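Local coordinates for putative lipoprotein YerB (Bacillus subtilis, PDB 2PSB) that is of unknown function, a putative membrane-anchored lipoprotein that interacts with PcrA, an interaction not essential for viability or for repair of UV-induced lesions, at residues K42-S47 and R210-V215; E57-G62 and V186-N191; Y199-K204 and F260-V265. One frame throughout, in Å; residues are numbered along the deposited sequence.

Contact 1 of 3, residues K42-S47 and R210-V215; sequences KARPQS and RSSDGV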
loop_
_atom_site.group_PDB
_atom_site.type_symbol
_atom_site.label_atom_id
_atom_site.label_comp_id
_atom_site.label_asym_id
_atom_site.label_seq_id
_atom_site.Cartn_x
_atom_site.Cartn_y
_atom_site.Cartn_z
ATOM N N LYS A 42 14.936 -8.625 -3.917
ATOM C CA LYS A 42 15.575 -9.246 -2.756
ATOM C C LYS A 42 14.804 -9.137 -1.444
ATOM O O LYS A 42 15.159 -9.780 -0.457
ATOM C CB LYS A 42 16.983 -8.663 -2.552
ATOM C CG LYS A 42 18.098 -9.343 -3.359
ATOM C CD LYS A 42 18.204 -10.824 -3.007
ATOM C CE LYS A 42 19.355 -11.521 -3.731
ATOM N NZ LYS A 42 20.684 -11.187 -3.142
ATOM N N ALA A 43 13.742 -8.338 -1.431
ATOM C CA ALA A 43 12.950 -8.149 -0.219
ATOM C C ALA A 43 11.744 -9.087 -0.140
ATOM O O ALA A 43 11.025 -9.106 0.860
ATOM C CB ALA A 43 12.476 -6.698 -0.136
ATOM N N ARG A 44 11.536 -9.872 -1.192
ATOM C CA ARG A 44 10.398 -10.791 -1.273
ATOM C C ARG A 44 10.766 -12.180 -0.796
ATOM O O ARG A 44 11.861 -12.656 -1.060
ATOM C CB ARG A 44 9.916 -10.853 -2.720
ATOM C CG ARG A 44 9.780 -9.484 -3.368
ATOM C CD ARG A 44 9.587 -9.600 -4.872
ATOM N NE ARG A 44 9.599 -8.289 -5.502
ATOM C CZ ARG A 44 9.716 -8.077 -6.806
ATOM N NH1 ARG A 44 9.835 -9.099 -7.645
ATOM N NH2 ARG A 44 9.713 -6.837 -7.271
ATOM N N PRO A 45 9.858 -12.844 -0.062
ATOM C CA PRO A 45 8.536 -12.340 0.322
ATOM C C PRO A 45 8.647 -11.435 1.554
ATOM O O PRO A 45 9.512 -11.640 2.392
ATOM C CB PRO A 45 7.764 -13.622 0.615
ATOM C CG PRO A 45 8.808 -14.462 1.272
ATOM C CD PRO A 45 10.032 -14.236 0.401
ATOM N N GLN A 46 7.768 -10.444 1.650
ATOM C CA GLN A 46 7.772 -9.524 2.770
ATOM C C GLN A 46 6.995 -10.117 3.939
ATOM O O GLN A 46 6.402 -11.198 3.818
ATOM C CB GLN A 46 7.152 -8.192 2.346
ATOM C CG GLN A 46 7.903 -7.493 1.198
ATOM C CD GLN A 46 7.367 -7.856 -0.185
ATOM O OE1 GLN A 46 6.848 -8.958 -0.403
ATOM N NE2 GLN A 46 7.507 -6.933 -1.130
ATOM N N SER A 47 6.998 -9.414 5.070
ATOM C CA SER A 47 6.279 -9.856 6.261
ATOM C C SER A 47 5.096 -8.942 6.597
ATOM O O SER A 47 5.224 -7.710 6.562
ATOM C CB SER A 47 7.223 -9.897 7.464
ATOM O OG SER A 47 8.229 -10.887 7.296
ATOM N N ARG A 210 -2.038 -12.712 -6.242
ATOM C CA ARG A 210 -1.027 -11.852 -6.827
ATOM C C ARG A 210 0.287 -12.585 -7.025
ATOM O O ARG A 210 0.590 -13.551 -6.324
ATOM C CB ARG A 210 -0.807 -10.625 -5.931
ATOM C CG ARG A 210 0.153 -9.590 -6.491
ATOM C CD ARG A 210 0.276 -8.408 -5.536
ATOM N NE ARG A 210 1.115 -7.338 -6.069
ATOM C CZ ARG A 210 2.437 -7.372 -6.155
ATOM N NH1 ARG A 210 3.119 -8.434 -5.737
ATOM N NH2 ARG A 210 3.080 -6.328 -6.660
ATOM N N SER A 211 1.056 -12.120 -7.998
ATOM C CA SER A 211 2.365 -12.680 -8.278
ATOM C C SER A 211 3.158 -11.541 -8.897
ATOM O O SER A 211 2.594 -10.642 -9.523
ATOM C CB SER A 211 2.284 -13.848 -9.266
ATOM O OG SER A 211 2.032 -13.368 -10.573
ATOM N N SER A 212 4.467 -11.584 -8.708
ATOM C CA SER A 212 5.343 -10.568 -9.248
ATOM C C SER A 212 6.480 -11.321 -9.915
ATOM O O SER A 212 6.961 -12.320 -9.388
ATOM C CB SER A 212 5.873 -9.679 -8.115
ATOM O OG SER A 212 6.338 -10.489 -7.041
ATOM N N ASP A 213 6.878 -10.852 -11.090
ATOM C CA ASP A 213 7.958 -11.473 -11.843
ATOM C C ASP A 213 7.885 -12.999 -11.948
ATOM O O ASP A 213 8.915 -13.660 -12.053
ATOM C CB ASP A 213 9.304 -11.058 -11.243
ATOM C CG ASP A 213 9.543 -9.558 -11.320
ATOM O OD1 ASP A 213 9.251 -8.969 -12.384
ATOM O OD2 ASP A 213 10.029 -8.968 -10.325
ATOM N N GLY A 214 6.679 -13.559 -11.914
ATOM C CA GLY A 214 6.534 -15.001 -12.036
ATOM C C GLY A 214 6.372 -15.820 -10.765
ATOM O O GLY A 214 6.181 -17.036 -10.830
ATOM N N VAL A 215 6.439 -15.173 -9.607
ATOM C CA VAL A 215 6.298 -15.892 -8.344
ATOM C C VAL A 215 5.052 -15.377 -7.640
ATOM O O VAL A 215 4.797 -14.177 -7.642
ATOM C CB VAL A 215 7.530 -15.659 -7.434
ATOM C CG1 VAL A 215 7.485 -16.587 -6.228
ATOM C CG2 VAL A 215 8.809 -15.871 -8.231
HETATM O O HOH W 1 8.899 -12.389 -7.437
#
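Arg44 reaches from the loop between strands 33-37 and 54-59 to the turn that begins at Ser212, and its guanidinium meets the carboxylate of Asp213. NH1 gives a nearly straight hydrogen bond to OD2 of Asp213, 2.7 Å long with 169° at the hydrogen, and the pair is also a salt bridge. OD2 lies almost exactly in the guanidinium plane, whereas the arginine comes to the anti side of the carboxylate, 24° out of the plane of that group. With CG anti to its own carbonyl carbon (chi1 -46°) and the chain extended from there to NE, Arg44 delivers its charge at nearly full length.

The acceptor sits on a type I' beta turn, Ser212 to Val215, the tight two-residue hairpin loop joining strands 207-212 and 215-219 of the six-stranded antiparallel sheet. Gly214, at positive phi, occupies a place where a CB would press on the preceding carbonyl oxygen. Ser212 lies over one face of the guanidinium, near its rim: its OG is 3.8 Å from Arg44 NH1, a packing distance. A water receives a weak hydrogen bond from Arg44 NH1 and donates to Ser212 O at 2.8 Å. Outside the two segments, Arg44 NH2 binds Asn39 O, so loop and turn share the guanidinium, while Asp213 OD1 accepts from Leu196 N. A methionine in place of Arg44 would probably leave Asp213 OD2 without its ionic mate and Asn39 O without this donor.

Contact 2 of 3, residues E57-G62 and V186-N191; sequences EALAEG and VDYGTN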
loop_
_atom_site.group_PDB
_atom_site.type_symbol
_atom_site.label_atom_id
_atom_site.label_comp_id
_atom_site.label_asym_id
_atom_site.label_seq_id
_atom_site.Cartn_x
_atom_site.Cartn_y
_atom_site.Cartn_z
ATOM N N GLU A 57 1.002 0.172 -4.335
ATOM C CA GLU A 57 2.262 -0.023 -5.029
ATOM C C GLU A 57 2.476 1.125 -5.999
ATOM O O GLU A 57 1.548 1.548 -6.686
ATOM C CB GLU A 57 2.244 -1.370 -5.775
ATOM C CG GLU A 57 3.485 -1.673 -6.615
ATOM C CD GLU A 57 3.429 -3.055 -7.264
ATOM O OE1 GLU A 57 4.493 -3.539 -7.698
ATOM O OE2 GLU A 57 2.326 -3.655 -7.346
ATOM N N ALA A 58 3.699 1.631 -6.044
ATOM C CA ALA A 58 4.033 2.730 -6.943
ATOM C C ALA A 58 5.528 2.730 -7.193
ATOM O O ALA A 58 6.300 2.154 -6.412
ATOM C CB ALA A 58 3.592 4.087 -6.345
ATOM N N LEU A 59 5.938 3.359 -8.294
ATOM C CA LEU A 59 7.354 3.426 -8.638
ATOM C C LEU A 59 8.073 4.254 -7.604
ATOM O O LEU A 59 7.572 5.281 -7.167
ATOM C CB LEU A 59 7.567 4.060 -10.023
ATOM C CG LEU A 59 7.239 3.196 -11.250
ATOM C CD1 LEU A 59 7.320 4.029 -12.509
ATOM C CD2 LEU A 59 8.203 2.033 -11.323
ATOM N N ALA A 60 9.252 3.794 -7.211
ATOM C CA ALA A 60 10.069 4.498 -6.234
ATOM C C ALA A 60 11.483 4.668 -6.798
ATOM O O ALA A 60 11.799 5.685 -7.420
ATOM C CB ALA A 60 10.105 3.717 -4.924
ATOM N N GLU A 61 12.317 3.654 -6.591
ATOM C CA GLU A 61 13.708 3.658 -7.051
ATOM C C GLU A 61 13.832 3.115 -8.485
ATOM O O GLU A 61 13.645 1.924 -8.725
ATOM C CB GLU A 61 14.548 2.800 -6.095
ATOM C CG GLU A 61 16.065 2.949 -6.203
ATOM C CD GLU A 61 16.598 4.214 -5.543
ATOM O OE1 GLU A 61 17.813 4.256 -5.255
ATOM O OE2 GLU A 61 15.818 5.166 -5.320
ATOM N N GLY A 62 14.143 3.989 -9.434
ATOM C CA GLY A 62 14.292 3.555 -10.812
ATOM C C GLY A 62 13.067 2.841 -11.344
ATOM O O GLY A 62 11.976 3.409 -11.376
ATOM N N VAL A 186 0.182 -6.014 -14.836
ATOM C CA VAL A 186 0.709 -4.655 -14.812
ATOM C C VAL A 186 2.206 -4.738 -15.054
ATOM O O VAL A 186 2.929 -5.411 -14.320
ATOM C CB VAL A 186 0.461 -3.975 -13.440
ATOM C CG1 VAL A 186 0.900 -2.515 -13.483
ATOM C CG2 VAL A 186 -1.013 -4.088 -13.065
ATOM N N ASP A 187 2.669 -4.067 -16.098
ATOM C CA ASP A 187 4.087 -4.080 -16.408
ATOM C C ASP A 187 4.729 -2.742 -16.080
ATOM O O ASP A 187 4.384 -1.718 -16.662
ATOM C CB ASP A 187 4.308 -4.412 -17.883
ATOM C CG ASP A 187 5.737 -4.197 -18.311
ATOM O OD1 ASP A 187 6.652 -4.729 -17.642
ATOM O OD2 ASP A 187 5.946 -3.494 -19.317
ATOM N N TYR A 188 5.660 -2.763 -15.131
ATOM C CA TYR A 188 6.368 -1.556 -14.722
ATOM C C TYR A 188 7.738 -1.501 -15.377
ATOM O O TYR A 188 8.302 -0.428 -15.542
ATOM C CB TYR A 188 6.552 -1.518 -13.201
ATOM C CG TYR A 188 5.325 -1.138 -12.413
ATOM C CD1 TYR A 188 4.627 -2.086 -11.662
ATOM C CD2 TYR A 188 4.882 0.182 -12.383
ATOM C CE1 TYR A 188 3.523 -1.716 -10.886
ATOM C CE2 TYR A 188 3.783 0.560 -11.621
ATOM C CZ TYR A 188 3.111 -0.385 -10.873
ATOM O OH TYR A 188 2.062 0.027 -10.085
ATOM N N GLY A 189 8.272 -2.662 -15.739
ATOM C CA GLY A 189 9.585 -2.719 -16.358
ATOM C C GLY A 189 9.714 -1.931 -17.648
ATOM O O GLY A 189 8.722 -1.470 -18.208
ATOM N N THR A 190 10.949 -1.771 -18.115
ATOM C CA THR A 190 11.221 -1.047 -19.354
ATOM C C THR A 190 12.016 -1.912 -20.340
ATOM O O THR A 190 12.065 -3.136 -20.210
ATOM C CB THR A 190 12.017 0.252 -19.090
ATOM O OG1 THR A 190 12.097 1.017 -20.300
ATOM C CG2 THR A 190 13.429 -0.070 -18.621
ATOM N N ASN A 191 12.640 -1.260 -21.315
ATOM C CA ASN A 191 13.429 -1.929 -22.342
ATOM C C ASN A 191 14.329 -3.075 -21.883
ATOM O O ASN A 191 14.331 -4.143 -22.495
ATOM C CB ASN A 191 14.272 -0.894 -23.090
ATOM C CG ASN A 191 13.469 -0.134 -24.128
ATOM O OD1 ASN A 191 12.513 0.580 -23.805
ATOM N ND2 ASN A 191 13.852 -0.291 -25.388
#
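A buried contact joins the end of strand 54-59, in the mixed-strand part of the fold, to the residue just after strand 183-187 of the six-stranded antiparallel sheet; Tyr188 carries it with its ring. Glu57 and Leu59, alternate residues of one strand, both approach the ring obliquely, from the same side of its plane, the leucine at CD2 and the glutamate at CE1. At Leu59 the contact is apolar: CD2 of the leucine stands 3.9 Å from CD2 of Tyr188, with the leucine CG close behind, and the two side chains run past each other in opposite senses. At Glu57 the carboxylate OE1 lies 3.8 Å from CE1 of the Tyr188 ring, with the two planes 44° apart. Glu57 holds its CG anti to the backbone nitrogen (chi1 177°) and stays extended beyond it, which brings the carboxylate up to CE1.

The polar ends look elsewhere for their bonds. Tyr188 OH is hydrogen-bonded with Ile297 O and Asn296 OD1 of strand 293-298, the parallel neighbour of strand 54-59. Glu57 OE1 is hydrogen-bonded with Thr65 OG1, and OE2 makes a salt bridge to Arg210 NH2. The touch between the two segments is therefore van der Waals in character, and the buried carboxylate is probably kept ionised by the arginine, while its rotation is likely to be fixed by partners at both oxygens.

Contact 3 of 3, residues Y199-K204 and F260-V265; sequences YNYDKK and FQHGNV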
loop_
_atom_site.group_PDB
_atom_site.type_symbol
_atom_site.label_atom_id
_atom_site.label_comp_id
_atom_site.label_asym_id
_atom_site.label_seq_id
_atom_site.Cartn_x
_atom_site.Cartn_y
_atom_site.Cartn_z
ATOM N N TYR A 199 -2.684 -10.274 -11.406
ATOM C CA TYR A 199 -3.726 -10.550 -10.429
ATOM C C TYR A 199 -4.683 -11.544 -11.071
ATOM O O TYR A 199 -5.244 -11.294 -12.141
ATOM C CB TYR A 199 -4.459 -9.260 -10.018
ATOM C CG TYR A 199 -3.571 -8.246 -9.303
ATOM C CD1 TYR A 199 -2.911 -7.243 -10.011
ATOM C CD2 TYR A 199 -3.361 -8.321 -7.924
ATOM C CE1 TYR A 199 -2.067 -6.337 -9.364
ATOM C CE2 TYR A 199 -2.511 -7.415 -7.270
ATOM C CZ TYR A 199 -1.873 -6.436 -7.998
ATOM O OH TYR A 199 -1.026 -5.558 -7.372
ATOM N N ASN A 200 -4.856 -12.683 -10.416
ATOM C CA ASN A 200 -5.719 -13.723 -10.941
ATOM C C ASN A 200 -6.884 -13.978 -10.007
ATOM O O ASN A 200 -6.697 -14.300 -8.838
ATOM C CB ASN A 200 -4.895 -14.991 -11.149
ATOM C CG ASN A 200 -3.611 -14.722 -11.918
ATOM O OD1 ASN A 200 -2.516 -15.053 -11.458
ATOM N ND2 ASN A 200 -3.738 -14.112 -13.095
ATOM N N TYR A 201 -8.091 -13.820 -10.539
ATOM C CA TYR A 201 -9.300 -14.026 -9.767
ATOM C C TYR A 201 -9.583 -15.515 -9.564
ATOM O O TYR A 201 -9.390 -16.331 -10.467
ATOM C CB TYR A 201 -10.488 -13.366 -10.467
ATOM C CG TYR A 201 -11.736 -13.298 -9.614
ATOM C CD1 TYR A 201 -11.731 -12.611 -8.402
ATOM C CD2 TYR A 201 -12.930 -13.918 -10.020
ATOM C CE1 TYR A 201 -12.875 -12.538 -7.607
ATOM C CE2 TYR A 201 -14.083 -13.847 -9.225
ATOM C CZ TYR A 201 -14.045 -13.155 -8.021
ATOM O OH TYR A 201 -15.161 -13.085 -7.214
ATOM N N ASP A 202 -10.038 -15.856 -8.366
ATOM C CA ASP A 202 -10.356 -17.232 -8.037
ATOM C C ASP A 202 -11.864 -17.340 -7.826
ATOM O O ASP A 202 -12.367 -17.087 -6.722
ATOM C CB ASP A 202 -9.622 -17.652 -6.765
ATOM C CG ASP A 202 -9.702 -19.141 -6.515
ATOM O OD1 ASP A 202 -8.688 -19.828 -6.736
ATOM O OD2 ASP A 202 -10.779 -19.629 -6.113
ATOM N N LYS A 203 -12.577 -17.706 -8.892
ATOM C CA LYS A 203 -14.032 -17.846 -8.847
ATOM C C LYS A 203 -14.464 -18.578 -7.587
ATOM O O LYS A 203 -15.358 -18.125 -6.866
ATOM C CB LYS A 203 -14.539 -18.619 -10.067
ATOM C CG LYS A 203 -14.414 -17.892 -11.400
ATOM C CD LYS A 203 -14.831 -18.798 -12.562
ATOM C CE LYS A 203 -13.813 -19.914 -12.815
ATOM N NZ LYS A 203 -13.663 -20.897 -11.695
ATOM N N LYS A 204 -13.826 -19.717 -7.330
ATOM C CA LYS A 204 -14.140 -20.514 -6.152
ATOM C C LYS A 204 -13.939 -19.714 -4.873
ATOM O O LYS A 204 -14.894 -19.433 -4.152
ATOM C CB LYS A 204 -13.271 -21.777 -6.115
ATOM C CG LYS A 204 -13.780 -22.920 -6.977
ATOM C CD LYS A 204 -13.939 -22.510 -8.431
ATOM C CE LYS A 204 -14.493 -23.654 -9.266
ATOM N NZ LYS A 204 -14.650 -23.247 -10.691
ATOM N N PHE A 260 -11.073 -3.662 -10.621
ATOM C CA PHE A 260 -11.366 -5.085 -10.758
ATOM C C PHE A 260 -11.864 -5.683 -9.458
ATOM O O PHE A 260 -11.150 -5.692 -8.447
ATOM C CB PHE A 260 -10.127 -5.875 -11.177
ATOM C CG PHE A 260 -9.500 -5.408 -12.449
ATOM C CD1 PHE A 260 -8.752 -4.240 -12.482
ATOM C CD2 PHE A 260 -9.656 -6.147 -13.626
ATOM C CE1 PHE A 260 -8.161 -3.807 -13.667
ATOM C CE2 PHE A 260 -9.070 -5.722 -14.814
ATOM C CZ PHE A 260 -8.322 -4.551 -14.835
ATOM N N GLN A 261 -13.084 -6.202 -9.500
ATOM C CA GLN A 261 -13.700 -6.834 -8.346
ATOM C C GLN A 261 -14.669 -7.900 -8.862
ATOM O O GLN A 261 -15.328 -7.701 -9.880
ATOM C CB GLN A 261 -14.429 -5.781 -7.498
ATOM C CG GLN A 261 -14.932 -4.602 -8.298
ATOM C CD GLN A 261 -15.716 -3.591 -7.470
ATOM O OE1 GLN A 261 -15.236 -3.074 -6.457
ATOM N NE2 GLN A 261 -16.926 -3.295 -7.913
ATOM N N HIS A 262 -14.734 -9.041 -8.185
ATOM C CA HIS A 262 -15.625 -10.122 -8.599
ATOM C C HIS A 262 -15.382 -10.570 -10.038
ATOM O O HIS A 262 -16.325 -10.833 -10.780
ATOM C CB HIS A 262 -17.084 -9.684 -8.452
ATOM C CG HIS A 262 -17.529 -9.546 -7.032
ATOM N ND1 HIS A 262 -18.568 -8.723 -6.656
ATOM C CD2 HIS A 262 -17.083 -10.131 -5.895
ATOM C CE1 HIS A 262 -18.741 -8.805 -5.348
ATOM N NE2 HIS A 262 -17.851 -9.653 -4.862
ATOM N N GLY A 263 -14.123 -10.656 -10.439
ATOM C CA GLY A 263 -13.831 -11.075 -11.795
ATOM C C GLY A 263 -14.227 -10.008 -12.793
ATOM O O GLY A 263 -13.886 -10.094 -13.974
ATOM N N ASN A 264 -14.946 -8.998 -12.313
ATOM C CA ASN A 264 -15.384 -7.900 -13.167
ATOM C C ASN A 264 -14.297 -6.857 -13.350
ATOM O O ASN A 264 -13.345 -6.792 -12.583
ATOM C CB ASN A 264 -16.622 -7.208 -12.582
ATOM C CG ASN A 264 -17.892 -7.999 -12.798
ATOM O OD1 ASN A 264 -17.982 -9.165 -12.421
ATOM N ND2 ASN A 264 -18.886 -7.363 -13.404
ATOM N N VAL A 265 -14.462 -6.043 -14.384
ATOM C CA VAL A 265 -13.547 -4.961 -14.696
ATOM C C VAL A 265 -14.447 -3.751 -14.917
ATOM O O VAL A 265 -15.564 -3.884 -15.419
ATOM C CB VAL A 265 -12.729 -5.250 -15.979
ATOM C CG1 VAL A 265 -13.650 -5.555 -17.130
ATOM C CG2 VAL A 265 -11.849 -4.056 -16.318
#
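The ring of Tyr201 lies flat against the peptide that joins His262 to Gly263, so that an aromatic face meets backbone instead of another side chain. Gly263 N stands 3.3 Å above the ring plane and over its centre, while His262 C is displaced toward the rim on the same face. Gly263 CA adds a CH-pi contact, 3.8 Å from the ring centroid and 24° off the normal. Farther out, the phenol oxygen passes the turn: Tyr201 OH is 3.3 Å from His262 CA and 3.8 Å from His262 CD2, where it meets the edge of the His262 imidazole, the two side chains lying at a slant to each other. Tyr201 has CG anti to the backbone nitrogen (chi1 -169°), a setting that sends the ring out from strand 196-202 toward the turn.

That turn is a type I' beta turn, Gln261 to Asn264, closing the hairpin of strands 255-261 and 264-273. Gly263 has a positive phi, and a CB at this position would lie only 3.1 Å from Tyr201 CD2, so the backbone angle and the ring both suit a residue without a side chain. Tyr208 also meets the Tyr201 ring, the planes at about 55°, and its OH accepts a weak hydrogen bond from Gly263 N. Tyrosine and turn are thus joined by dispersion and by the weak attraction of a polarised glycine CH for the pi cloud, an attachment that depends on close fit.

Side chains from segments of all three contacts, Arg210, Glu57 and Tyr199, meet in one buried polar cluster. Contacts 1 and 2, whose centres are about 14 Å apart, are joined by the salt bridge Arg210 NH2 to Glu57 OE2 at 2.9 Å. Contact 3, centred about 20 Å from contact 1, is tied to it by a probable hydrogen bond of 3.1 Å between Arg210 NE and Tyr199 OH. Between contacts 2 and 3, with centres about 23 Å apart, Glu57 OE2 and Tyr199 OH merely pack. Strands 183-187, 196-202 and 207-212 are successive neighbours in the six-stranded sheet, which thus receives the 42-47 loop, the end of strand 54-59 and the 261-264 turn.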